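Local coordinates for cobalamin biosynthesis protein CobN (PDB 7C6O), which is the large, catalytic subunit of cobaltochelatase, the enzyme that inserts cobalt into the corrin ring during cobalamin biosynthesis, probably together with partner subunits, at residues A[68-72]-A[73-77]; A[464-467]-A[468-472]; A[922-926]-A[927-931]; A[949-952]-A[953-957]; A[1031-1035]-A[1036-1040]. All blocks are in the same frame, centred on the assembly; numbering follows the deposited sequence.

How the contacts relate
All five contacts are local and follow one another along the chain, so none nests in or crosses another. Contact 1 opens helix 72-79 beside the N-terminal parallel sheet, its centre about 49 Å from that of the chain. Contact 2 spans the first turns of helix 464-474. Contact 3 leads from strand 918-923 into the short helix 926-929, and contact 4 forms the start of helix 949-963. Contact 5 closes the tight loop between strands 1032-1034 and 1041-1042. Contacts 4 and 5 touch: Arg1036 reaches Asp957 in a salt bridge, and its backbone N probably bonds Asp956, tying the loop to the helix. The other pairs do not touch.

Contact 1: A[68-72]-A[73-77]; sequences SRLSD and LELTD
Ser71 and Glu74 cap each other reciprocally: the backbone N-H of Ser71 is taken by the carboxylate of Glu74, while the backbone N-H of Glu74 is taken by the hydroxyl of Ser71. Ser71 N points almost straight at Glu74 OE1, at 3.1 Å with an angle of 176° at the hydrogen, and meets that oxygen on its anti side, 30° out of the carboxylate plane. The return bond, from Glu74 N to Ser71 OG, is 3.2 Å long. With OG set between the backbone N and the carbonyl carbon (chi1 67°), the hydroxyl faces the incoming turn; Glu74 CG passes 3.2 Å from Ser71 OG, and the extended chain beyond it carries the carboxylate to Ser71 N. Normal helix bonding starts at once, as Leu75 N donates to Ser71 O (3.0 Å) and Thr76 N to Asp72 O. Leu70 lies against the first turn on the side facing strand 42-46. Its CD1 rests on Glu74 CB at 3.7 Å, and its CD2 meets Leu75 CB at 3.9 Å, the two leucine side chains crossing at about a right angle. Leu70 and Leu75 both touch Leu45 of that strand. Earlier in the loop, Arg69 turns its guanidinium away to a salt bridge with Asp49. The paired side-chain-to-backbone bonds form a capping box, with Ser71 as N-cap, at the start of helix 72-79, which follows strand 62-65 at the rim of the parallel sheet.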
loop_
_atom_site.group_PDB
_atom_site.type_symbol
_atom_site.label_atom_id
_atom_site.label_comp_id
_atom_site.label_asym_id
_atom_site.label_seq_id
_atom_site.Cartn_x
_atom_site.Cartn_y
_atom_site.Cartn_z
ATOM N N SER A 68 -17.526 34.099 -16.774
ATOM C CA SER A 68 -17.075 34.026 -15.391
ATOM C C SER A 68 -15.621 34.450 -15.220
ATOM O O SER A 68 -15.160 34.571 -14.080
ATOM C CB SER A 68 -17.266 32.609 -14.843
ATOM O OG SER A 68 -16.370 31.696 -15.452
ATOM N N ARG A 69 -14.895 34.676 -16.313
ATOM C CA ARG A 69 -13.510 35.132 -16.284
ATOM C C ARG A 69 -13.341 36.371 -17.149
ATOM O O ARG A 69 -12.360 36.504 -17.885
ATOM C CB ARG A 69 -12.554 34.037 -16.753
ATOM C CG ARG A 69 -12.752 32.679 -16.109
ATOM C CD ARG A 69 -11.663 31.714 -16.560
ATOM N NE ARG A 69 -11.665 31.509 -18.006
ATOM C CZ ARG A 69 -12.101 30.404 -18.605
ATOM N NH1 ARG A 69 -12.567 29.397 -17.878
ATOM N NH2 ARG A 69 -12.066 30.303 -19.927
ATOM N N LEU A 70 -14.289 37.301 -17.076
ATOM C CA LEU A 70 -14.359 38.409 -18.022
ATOM C C LEU A 70 -14.585 39.713 -17.275
ATOM O O LEU A 70 -15.571 39.849 -16.542
ATOM C CB LEU A 70 -15.480 38.175 -19.039
ATOM C CG LEU A 70 -15.440 38.966 -20.345
ATOM C CD1 LEU A 70 -14.205 38.596 -21.148
ATOM C CD2 LEU A 70 -16.706 38.713 -21.153
ATOM N N SER A 71 -13.682 40.673 -17.467
ATOM C CA SER A 71 -13.874 42.006 -16.921
ATOM C C SER A 71 -14.758 42.833 -17.850
ATOM O O SER A 71 -14.980 42.482 -19.011
ATOM C CB SER A 71 -12.531 42.708 -16.716
ATOM O OG SER A 71 -11.901 42.980 -17.957
ATOM N N ASP A 72 -15.268 43.948 -17.318
ATOM C CA ASP A 72 -16.116 44.822 -18.123
ATOM C C ASP A 72 -15.362 45.363 -19.331
ATOM O O ASP A 72 -15.918 45.447 -20.434
ATOM C CB ASP A 72 -16.651 45.972 -17.270
ATOM C CG ASP A 72 -17.609 45.502 -16.195
ATOM O OD1 ASP A 72 -17.838 44.278 -16.091
ATOM O OD2 ASP A 72 -18.136 46.359 -15.454
ATOM N N LEU A 73 -14.092 45.729 -19.143
ATOM C CA LEU A 73 -13.289 46.238 -20.251
ATOM C C LEU A 73 -13.057 45.165 -21.306
ATOM O O LEU A 73 -13.130 45.444 -22.509
ATOM C CB LEU A 73 -11.955 46.773 -19.730
ATOM C CG LEU A 73 -10.928 47.208 -20.778
ATOM C CD1 LEU A 73 -11.477 48.332 -21.647
ATOM C CD2 LEU A 73 -9.629 47.629 -20.109
ATOM N N GLU A 74 -12.769 43.935 -20.877
ATOM C CA GLU A 74 -12.558 42.854 -21.832
ATOM C C GLU A 74 -13.817 42.568 -22.642
ATOM O O GLU A 74 -13.729 42.236 -23.829
ATOM C CB GLU A 74 -12.090 41.596 -21.102
ATOM C CG GLU A 74 -10.654 41.671 -20.611
ATOM C CD GLU A 74 -10.285 40.515 -19.703
ATOM O OE1 GLU A 74 -11.202 39.907 -19.110
ATOM O OE2 GLU A 74 -9.078 40.216 -19.582
ATOM N N LEU A 75 -14.993 42.704 -22.024
ATOM C CA LEU A 75 -16.239 42.472 -22.747
ATOM C C LEU A 75 -16.438 43.507 -23.848
ATOM O O LEU A 75 -16.699 43.155 -25.004
ATOM C CB LEU A 75 -17.423 42.481 -21.779
ATOM C CG LEU A 75 -18.817 42.432 -22.414
ATOM C CD1 LEU A 75 -19.008 41.154 -23.230
ATOM C CD2 LEU A 75 -19.901 42.566 -21.355
ATOM N N THR A 76 -16.318 44.795 -23.509
ATOM C CA THR A 76 -16.517 45.839 -24.512
ATOM C C THR A 76 -15.455 45.780 -25.604
ATOM O O THR A 76 -15.749 46.069 -26.770
ATOM C CB THR A 76 -16.526 47.217 -23.848
ATOM O OG1 THR A 76 -15.390 47.342 -22.984
ATOM C CG2 THR A 76 -17.800 47.411 -23.037
ATOM N N ASP A 77 -14.222 45.411 -25.250
ATOM C CA ASP A 77 -13.191 45.222 -26.267
ATOM C C ASP A 77 -13.576 44.114 -27.240
ATOM O O ASP A 77 -13.425 44.265 -28.457
ATOM C CB ASP A 77 -11.847 44.909 -25.607
ATOM C CG ASP A 77 -11.156 46.147 -25.060
ATOM O OD1 ASP A 77 -11.681 47.266 -25.250
ATOM O OD2 ASP A 77 -10.081 45.997 -24.439
#

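Contact 2: A[464-467]-A[468-472]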
loop_
_atom_site.group_PDB
_atom_site.type_symbol
_atom_site.label_atom_id
_atom_site.label_comp_id
_atom_site.label_asym_id
_atom_site.label_seq_id
_atom_site.Cartn_x
_atom_site.Cartn_y
_atom_site.Cartn_z
ATOM N N ALA A 464 19.006 10.917 -20.113
ATOM C CA ALA A 464 20.257 11.266 -19.446
ATOM C C ALA A 464 20.061 11.462 -17.948
ATOM O O ALA A 464 20.987 11.214 -17.169
ATOM C CB ALA A 464 20.855 12.527 -20.073
ATOM N N GLU A 465 18.871 11.900 -17.526
ATOM C CA GLU A 465 18.594 12.030 -16.098
ATOM C C GLU A 465 18.858 10.720 -15.367
ATOM O O GLU A 465 19.359 10.717 -14.237
ATOM C CB GLU A 465 17.147 12.479 -15.875
ATOM C CG GLU A 465 16.870 13.951 -16.182
ATOM C CD GLU A 465 16.880 14.268 -17.668
ATOM O OE1 GLU A 465 16.850 13.325 -18.487
ATOM O OE2 GLU A 465 16.920 15.468 -18.017
ATOM N N LEU A 466 18.540 9.593 -16.003
ATOM C CA LEU A 466 18.750 8.300 -15.363
ATOM C C LEU A 466 20.169 7.789 -15.593
ATOM O O LEU A 466 20.816 7.301 -14.661
ATOM C CB LEU A 466 17.723 7.291 -15.872
ATOM C CG LEU A 466 17.907 5.842 -15.424
ATOM C CD1 LEU A 466 17.896 5.730 -13.902
ATOM C CD2 LEU A 466 16.827 4.965 -16.034
ATOM N N THR A 467 20.671 7.885 -16.826
ATOM C CA THR A 467 21.996 7.333 -17.097
ATOM C C THR A 467 23.092 8.115 -16.382
ATOM O O THR A 467 24.113 7.531 -15.998
ATOM C CB THR A 467 22.273 7.284 -18.602
ATOM O OG1 THR A 467 22.177 8.599 -19.162
ATOM C CG2 THR A 467 21.284 6.351 -19.293
ATOM N N ASP A 468 22.900 9.422 -16.178
ATOM C CA ASP A 468 23.877 10.193 -15.415
ATOM C C ASP A 468 24.011 9.662 -13.993
ATOM O O ASP A 468 25.126 9.530 -13.476
ATOM C CB ASP A 468 23.490 11.672 -15.382
ATOM C CG ASP A 468 23.775 12.386 -16.689
ATOM O OD1 ASP A 468 24.386 11.777 -17.592
ATOM O OD2 ASP A 468 23.382 13.565 -16.806
ATOM N N VAL A 469 22.891 9.348 -13.342
ATOM C CA VAL A 469 22.935 8.902 -11.952
ATOM C C VAL A 469 23.482 7.483 -11.859
ATOM O O VAL A 469 24.262 7.156 -10.956
ATOM C CB VAL A 469 21.536 9.016 -11.319
ATOM C CG1 VAL A 469 21.530 8.432 -9.918
ATOM C CG2 VAL A 469 21.085 10.469 -11.297
ATOM N N VAL A 470 23.087 6.614 -12.792
ATOM C CA VAL A 470 23.556 5.230 -12.760
ATOM C C VAL A 470 25.066 5.177 -12.961
ATOM O O VAL A 470 25.784 4.488 -12.227
ATOM C CB VAL A 470 22.815 4.379 -13.807
ATOM C CG1 VAL A 470 23.483 3.021 -13.955
ATOM C CG2 VAL A 470 21.353 4.209 -13.415
ATOM N N THR A 471 25.575 5.915 -13.952
ATOM C CA THR A 471 27.016 5.910 -14.187
ATOM C C THR A 471 27.767 6.638 -13.081
ATOM O O THR A 471 28.937 6.332 -12.827
ATOM C CB THR A 471 27.346 6.532 -15.546
ATOM O OG1 THR A 471 26.828 7.866 -15.605
ATOM C CG2 THR A 471 26.750 5.703 -16.678
ATOM N N ALA A 472 27.121 7.596 -12.413
ATOM C CA ALA A 472 27.783 8.300 -11.320
ATOM C C ALA A 472 28.100 7.355 -10.169
ATOM O O ALA A 472 29.152 7.474 -9.528
ATOM C CB ALA A 472 26.915 9.461 -10.836
HETATM O O HOH W 1 24.500 9.851 -19.160
#
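Thr467 and Thr471, one helical turn apart, meet through a backbone oxygen. Thr467 O accepts twice from Thr471: from its N at 3.0 Å and from its OG1 at 2.8 Å. The hydroxyl is placed between the backbone N and the carbonyl carbon of its own residue (chi1 57°), which folds it back onto the preceding turn, 19° out of the plane of the Thr467 carbonyl. Other backbone bonds are ordinary for helix 464-474: Asp468 N donates to Ala464 O at 2.8 Å and Val470 N to Leu466 O.

A water joins the next pair of polar groups. It lies 2.6 Å from Thr467 OG1 and donates to Asp468 OD1 at 2.5 Å, bridging two neighbouring side chains beside exposed Asp468.

Apolar contact falls on another side, where Leu466 CD1 reaches Val470 CG2 at 3.8 Å. Val470 also packs on Phe459 of helix 452-459 and on Pro527, and Thr467 and Thr471 touch Phe459 too.

The hydroxyl of Thr471 thus finds its acceptor within its own helix. The carboxylate of Asp468 lies beside Ala464 O, with OD2 3.4 Å from that oxygen, an acceptor that cannot satisfy it; the donating water probably offsets part of its charge and ties it to Thr467.

Contact 3: A[922-926]-A[927-931]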
loop_
_atom_site.group_PDB
_atom_site.type_symbol
_atom_site.label_atom_id
_atom_site.label_comp_id
_atom_site.label_asym_id
_atom_site.label_seq_id
_atom_site.Cartn_x
_atom_site.Cartn_y
_atom_site.Cartn_z
ATOM N N ALA A 922 -11.180 20.486 13.402
ATOM C CA ALA A 922 -11.790 21.323 14.424
ATOM C C ALA A 922 -11.049 21.153 15.743
ATOM O O ALA A 922 -11.127 20.087 16.366
ATOM C CB ALA A 922 -13.271 20.982 14.592
ATOM N N PRO A 923 -10.321 22.169 16.200
ATOM C CA PRO A 923 -9.598 22.038 17.470
ATOM C C PRO A 923 -10.554 21.954 18.647
ATOM O O PRO A 923 -11.534 22.698 18.731
ATOM C CB PRO A 923 -8.750 23.314 17.528
ATOM C CG PRO A 923 -9.500 24.294 16.689
ATOM C CD PRO A 923 -10.112 23.487 15.577
ATOM N N MET A 924 -10.266 21.026 19.555
ATOM C CA MET A 924 -10.994 20.952 20.812
ATOM C C MET A 924 -10.403 21.952 21.796
ATOM O O MET A 924 -9.190 22.174 21.822
ATOM C CB MET A 924 -10.927 19.543 21.398
ATOM C CG MET A 924 -11.095 18.430 20.386
ATOM S SD MET A 924 -10.860 16.811 21.142
ATOM C CE MET A 924 -10.266 15.872 19.742
ATOM N N GLN A 925 -11.266 22.556 22.605
ATOM C CA GLN A 925 -10.765 23.542 23.546
ATOM C C GLN A 925 -10.124 22.860 24.753
ATOM O O GLN A 925 -10.455 21.714 25.075
ATOM C CB GLN A 925 -11.892 24.466 23.995
ATOM C CG GLN A 925 -12.455 25.318 22.866
ATOM C CD GLN A 925 -11.380 26.111 22.138
ATOM O OE1 GLN A 925 -10.532 26.751 22.762
ATOM N NE2 GLN A 925 -11.409 26.064 20.809
ATOM N N PRO A 926 -9.183 23.540 25.422
ATOM C CA PRO A 926 -8.494 22.917 26.568
ATOM C C PRO A 926 -9.427 22.384 27.641
ATOM O O PRO A 926 -9.136 21.343 28.244
ATOM C CB PRO A 926 -7.618 24.059 27.100
ATOM C CG PRO A 926 -7.354 24.906 25.909
ATOM C CD PRO A 926 -8.608 24.853 25.080
ATOM N N ALA A 927 -10.545 23.068 27.897
ATOM C CA ALA A 927 -11.489 22.593 28.904
ATOM C C ALA A 927 -12.083 21.245 28.512
ATOM O O ALA A 927 -12.290 20.377 29.369
ATOM C CB ALA A 927 -12.593 23.630 29.117
ATOM N N GLU A 928 -12.365 21.050 27.222
ATOM C CA GLU A 928 -12.886 19.763 26.770
ATOM C C GLU A 928 -11.796 18.701 26.757
ATOM O O GLU A 928 -12.047 17.538 27.095
ATOM C CB GLU A 928 -13.504 19.902 25.380
ATOM C CG GLU A 928 -14.002 18.588 24.804
ATOM C CD GLU A 928 -14.404 18.698 23.347
ATOM O OE1 GLU A 928 -14.149 19.758 22.736
ATOM O OE2 GLU A 928 -14.974 17.723 22.815
ATOM N N LEU A 929 -10.578 19.081 26.364
ATOM C CA LEU A 929 -9.477 18.125 26.312
ATOM C C LEU A 929 -9.108 17.615 27.699
ATOM O O LEU A 929 -8.712 16.452 27.845
ATOM C CB LEU A 929 -8.270 18.775 25.632
ATOM C CG LEU A 929 -7.198 17.882 25.009
ATOM C CD1 LEU A 929 -7.818 16.918 24.011
ATOM C CD2 LEU A 929 -6.139 18.741 24.335
ATOM N N GLY A 930 -9.239 18.457 28.724
ATOM C CA GLY A 930 -8.923 18.049 30.079
ATOM C C GLY A 930 -7.460 17.792 30.346
ATOM O O GLY A 930 -7.120 17.268 31.410
ATOM N N ARG A 931 -6.586 18.154 29.415
ATOM C CA ARG A 931 -5.164 17.861 29.510
ATOM C C ARG A 931 -4.438 18.733 28.497
ATOM O O ARG A 931 -5.073 19.296 27.598
ATOM C CB ARG A 931 -4.889 16.375 29.243
ATOM C CG ARG A 931 -5.375 15.912 27.889
ATOM C CD ARG A 931 -4.407 14.931 27.276
ATOM N NE ARG A 931 -4.943 14.332 26.059
ATOM C CZ ARG A 931 -4.660 14.747 24.828
ATOM N NH1 ARG A 931 -3.836 15.768 24.637
ATOM N NH2 ARG A 931 -5.199 14.131 23.786
#
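Met924 stands across the side chains of both Glu928 and Leu929, meeting each at about a right angle. Glu928 is stretched out, with CG anti to its backbone N (chi1 177°), and this brings its carboxylate back beside Met924, the residue before the N-cap: Glu928 OE1 lies 3.5 Å from Met924 CB. The other oxygen, OE2, is held by a salt bridge to Arg908 on the adjacent strand 907-911. Farther out, the sulfur of Met924 comes 4.2 Å from Leu929 CD1, a loose apolar touch, and the methionine also rests on Trp856 of helix 853-874.

The backbone here passes from strand 918-923 into the short helix 926-929, with Gln925 at the N-cap position and Pro926 in the first turn. Gln925 O takes Leu929 N at 2.9 Å and, weakly, Glu928 N. Pro926 O then accepts from Gly930 N, also at 2.9 Å. Gly930 leaves the helix with a positive phi of 68°.

The side chain of Arg931 reaches back, and its guanidinium lies over Leu929, whose CD1 is 3.8 Å above one face, offset toward the rim. Backbone oxygens of Ala903 and Leu904 receive the NH groups of that arginine.

Contact 4: A[949-952]-A[953-957]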
loop_
_atom_site.group_PDB
_atom_site.type_symbol
_atom_site.label_atom_id
_atom_site.label_comp_id
_atom_site.label_asym_id
_atom_site.label_seq_id
_atom_site.Cartn_x
_atom_site.Cartn_y
_atom_site.Cartn_z
ATOM N N PRO A 949 -1.116 11.625 0.429
ATOM C CA PRO A 949 -0.651 13.019 0.450
ATOM C C PRO A 949 -1.634 13.950 1.134
ATOM O O PRO A 949 -1.205 14.913 1.781
ATOM C CB PRO A 949 -0.481 13.353 -1.038
ATOM C CG PRO A 949 -1.500 12.498 -1.717
ATOM C CD PRO A 949 -1.544 11.212 -0.922
ATOM N N HIS A 950 -2.941 13.680 1.026
ATOM C CA HIS A 950 -3.929 14.502 1.720
ATOM C C HIS A 950 -3.750 14.428 3.230
ATOM O O HIS A 950 -4.004 15.411 3.934
ATOM C CB HIS A 950 -5.351 14.065 1.354
ATOM C CG HIS A 950 -5.565 13.819 -0.109
ATOM N ND1 HIS A 950 -5.180 12.652 -0.731
ATOM C CD2 HIS A 950 -6.146 14.582 -1.065
ATOM C CE1 HIS A 950 -5.504 12.709 -2.010
ATOM N NE2 HIS A 950 -6.092 13.870 -2.240
ATOM N N VAL A 951 -3.321 13.274 3.742
ATOM C CA VAL A 951 -3.142 13.110 5.182
ATOM C C VAL A 951 -1.892 13.835 5.663
ATOM O O VAL A 951 -1.890 14.437 6.742
ATOM C CB VAL A 951 -3.100 11.617 5.545
ATOM C CG1 VAL A 951 -2.853 11.451 7.030
ATOM C CG2 VAL A 951 -4.392 10.929 5.134
ATOM N N VAL A 952 -0.807 13.775 4.883
ATOM C CA VAL A 952 0.400 14.532 5.216
ATOM C C VAL A 952 0.059 16.005 5.392
ATOM O O VAL A 952 0.467 16.650 6.366
ATOM C CB VAL A 952 1.474 14.331 4.132
ATOM C CG1 VAL A 952 2.650 15.272 4.362
ATOM C CG2 VAL A 952 1.941 12.880 4.106
ATOM N N THR A 953 -0.702 16.557 4.446
ATOM C CA THR A 953 -1.148 17.939 4.569
ATOM C C THR A 953 -2.084 18.108 5.759
ATOM O O THR A 953 -2.011 19.112 6.477
ATOM C CB THR A 953 -1.834 18.379 3.277
ATOM O OG1 THR A 953 -0.958 18.148 2.167
ATOM C CG2 THR A 953 -2.177 19.851 3.337
ATOM N N MET A 954 -2.962 17.129 5.989
ATOM C CA MET A 954 -3.900 17.206 7.106
ATOM C C MET A 954 -3.169 17.274 8.443
ATOM O O MET A 954 -3.504 18.094 9.306
ATOM C CB MET A 954 -4.846 16.005 7.073
ATOM C CG MET A 954 -5.812 15.944 8.249
ATOM S SD MET A 954 -6.546 14.310 8.465
ATOM C CE MET A 954 -7.278 14.029 6.858
ATOM N N LEU A 955 -2.169 16.412 8.637
ATOM C CA LEU A 955 -1.438 16.420 9.900
ATOM C C LEU A 955 -0.620 17.696 10.055
ATOM O O LEU A 955 -0.526 18.251 11.156
ATOM C CB LEU A 955 -0.541 15.186 10.003
ATOM C CG LEU A 955 -1.263 13.840 10.102
ATOM C CD1 LEU A 955 -0.257 12.707 10.201
ATOM C CD2 LEU A 955 -2.214 13.818 11.292
ATOM N N ASP A 956 -0.024 18.178 8.964
ATOM C CA ASP A 956 0.706 19.439 9.030
ATOM C C ASP A 956 -0.229 20.597 9.364
ATOM O O ASP A 956 0.118 21.472 10.165
ATOM C CB ASP A 956 1.435 19.694 7.711
ATOM C CG ASP A 956 2.322 20.925 7.764
ATOM O OD1 ASP A 956 3.111 21.050 8.723
ATOM O OD2 ASP A 956 2.240 21.761 6.840
ATOM N N ASP A 957 -1.425 20.609 8.766
ATOM C CA ASP A 957 -2.409 21.640 9.092
ATOM C C ASP A 957 -2.774 21.615 10.572
ATOM O O ASP A 957 -2.967 22.670 11.189
ATOM C CB ASP A 957 -3.667 21.464 8.243
ATOM C CG ASP A 957 -3.467 21.877 6.798
ATOM O OD1 ASP A 957 -2.434 22.508 6.484
ATOM O OD2 ASP A 957 -4.350 21.565 5.971
#
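Val951 and Leu955 touch along one side of the helix, with Val951 CG1 4.2 Å from Leu955 CG. Leu955 CG is also 3.5 Å from Val951 O, because the leucine carries CG beside its backbone N (chi1 -66°) and so lays the branch point against the preceding turn. The same oxygen takes Leu955 N in a bond of 2.8 Å, close to the direction of the carbonyl. Met954 CB similarly sits 3.3 Å from His950 O, which accepts Met954 N. Bonds from Thr953 N to Pro949 O and from Asp956 N to Val952 O complete the turns, so the first four carbonyls of helix 949-963 are all engaged.

Neighbouring elements pack on these side chains. Val951 and Leu955 lie together on Ile898 of helix 896-905, and Met954 lies on Val918 and Leu921 of strand 918-923.

The buried carboxylate of Asp956, one turn beyond Val952, is gripped by Arg989 through OD1 and by Arg960 through OD2. Asp957 pairs with Arg960 as well, and Arg1036 is a further partner of both aspartates. Such a cluster of arginines around two adjacent aspartates would favour their ionised form, and probably offsets the charge of buried Asp956.

Contact 5: A[1031-1035]-A[1036-1040]; sequences GFAYG and RDLDG
Gly1035 O accepts from Leu1038 N at 3.0 Å and, more weakly, from Asp1039 N at 3.3 Å, so two successive amides converge on one carbonyl. Leu1038 N approaches from above the carbonyl plane, 50° out of it. A shorter bond closes the far end of the loop, where Gly1040 N donates to Ala1033 O at 2.7 Å. The backbone N of Gly1035 is served by a water, which also donates to Asp1039 OD1 and so links the two arms.

Gly1040 is pressed onto Tyr1034: its CA lies over one face of the ring, 3.7 Å from the centroid and 19° from the ring normal, a CH-pi contact. The tyrosine hydroxyl bonds beyond the loop to Ser998 O and to Arg945. Leu1038 points toward the first arm, with CD1 3.3 Å from Tyr1034 O and 4.0 Å from Ala1033 CB.

The loop joins strand 1032-1034 to the antiparallel strand 1041-1042 at the edge of the mixed sheet. Gly1035 (phi 134°), Asp1037, Asp1039 and Gly1040 all have positive phi, consistent with the tight reversal.

Chemically, the bend is held mainly by backbone groups, with Leu1038 packed on the Ala1033-Tyr1034 arm and the Tyr1034 face against Gly1040. The charged side chains part ways: Arg1036 reaches Asp957 on the neighbouring helix 949-963, whereas Asp1039 turns its carboxylate back to the water shared with Gly1035 N.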
loop_
_atom_site.group_PDB
_atom_site.type_symbol
_atom_site.label_atom_id
_atom_site.label_comp_id
_atom_site.label_asym_id
_atom_site.label_seq_id
_atom_site.Cartn_x
_atom_site.Cartn_y
_atom_site.Cartn_z
ATOM N N GLY A 1031 15.804 12.205 7.372
ATOM C CA GLY A 1031 15.912 13.581 7.822
ATOM C C GLY A 1031 15.359 14.586 6.831
ATOM O O GLY A 1031 16.038 15.552 6.470
ATOM N N PHE A 1032 14.117 14.379 6.400
ATOM C CA PHE A 1032 13.493 15.187 5.360
ATOM C C PHE A 1032 12.081 15.552 5.788
ATOM O O PHE A 1032 11.317 14.686 6.223
ATOM C CB PHE A 1032 13.499 14.429 4.027
ATOM C CG PHE A 1032 14.874 14.019 3.593
ATOM C CD1 PHE A 1032 15.414 12.811 4.006
ATOM C CD2 PHE A 1032 15.649 14.866 2.815
ATOM C CE1 PHE A 1032 16.693 12.445 3.632
ATOM C CE2 PHE A 1032 16.930 14.505 2.437
ATOM C CZ PHE A 1032 17.452 13.294 2.845
ATOM N N ALA A 1033 11.737 16.832 5.664
ATOM C CA ALA A 1033 10.505 17.377 6.219
ATOM C C ALA A 1033 9.400 17.411 5.173
ATOM O O ALA A 1033 9.633 17.785 4.021
ATOM C CB ALA A 1033 10.739 18.784 6.768
ATOM N N TYR A 1034 8.190 17.036 5.586
ATOM C CA TYR A 1034 7.034 17.012 4.703
ATOM C C TYR A 1034 5.924 17.883 5.271
ATOM O O TYR A 1034 5.808 18.061 6.487
ATOM C CB TYR A 1034 6.538 15.579 4.478
ATOM C CG TYR A 1034 7.465 14.803 3.574
ATOM C CD1 TYR A 1034 7.291 14.819 2.197
ATOM C CD2 TYR A 1034 8.541 14.090 4.092
ATOM C CE1 TYR A 1034 8.148 14.130 1.360
ATOM C CE2 TYR A 1034 9.406 13.395 3.262
ATOM C CZ TYR A 1034 9.202 13.419 1.896
ATOM O OH TYR A 1034 10.057 12.734 1.063
ATOM N N GLY A 1035 5.111 18.425 4.373
ATOM C CA GLY A 1035 4.090 19.393 4.703
ATOM C C GLY A 1035 4.104 20.549 3.729
ATOM O O GLY A 1035 4.859 20.575 2.759
ATOM N N ARG A 1036 3.242 21.526 4.005
ATOM C CA ARG A 1036 3.115 22.681 3.123
ATOM C C ARG A 1036 4.422 23.464 3.064
ATOM O O ARG A 1036 4.985 23.837 4.098
ATOM C CB ARG A 1036 1.978 23.589 3.593
ATOM C CG ARG A 1036 0.590 22.966 3.509
ATOM C CD ARG A 1036 -0.492 24.028 3.693
ATOM N NE ARG A 1036 -1.803 23.456 3.986
ATOM C CZ ARG A 1036 -2.720 23.173 3.066
ATOM N NH1 ARG A 1036 -2.469 23.402 1.785
ATOM N NH2 ARG A 1036 -3.889 22.657 3.428
ATOM N N ASP A 1037 4.900 23.710 1.842
ATOM C CA ASP A 1037 6.161 24.402 1.575
ATOM C C ASP A 1037 7.370 23.653 2.130
ATOM O O ASP A 1037 8.449 24.233 2.279
ATOM C CB ASP A 1037 6.142 25.838 2.111
ATOM C CG ASP A 1037 5.040 26.673 1.494
ATOM O OD1 ASP A 1037 4.773 26.507 0.286
ATOM O OD2 ASP A 1037 4.435 27.489 2.223
ATOM N N LEU A 1038 7.212 22.367 2.442
ATOM C CA LEU A 1038 8.323 21.517 2.848
ATOM C C LEU A 1038 8.674 20.511 1.759
ATOM O O LEU A 1038 9.776 20.560 1.205
ATOM C CB LEU A 1038 7.985 20.805 4.166
ATOM C CG LEU A 1038 7.761 21.741 5.356
ATOM C CD1 LEU A 1038 7.335 20.966 6.591
ATOM C CD2 LEU A 1038 9.018 22.554 5.638
ATOM N N ASP A 1039 7.761 19.587 1.453
ATOM C CA ASP A 1039 7.837 18.734 0.264
ATOM C C ASP A 1039 9.116 17.900 0.213
ATOM O O ASP A 1039 9.651 17.629 -0.866
ATOM C CB ASP A 1039 7.696 19.567 -1.012
ATOM C CG ASP A 1039 6.391 20.334 -1.060
ATOM O OD1 ASP A 1039 5.343 19.751 -0.713
ATOM O OD2 ASP A 1039 6.415 21.524 -1.434
ATOM N N GLY A 1040 9.618 17.480 1.368
ATOM C CA GLY A 1040 10.755 16.586 1.412
ATOM C C GLY A 1040 12.117 17.240 1.434
ATOM O O GLY A 1040 13.122 16.542 1.243
HETATM O O HOH W 2 4.877 17.649 1.606
#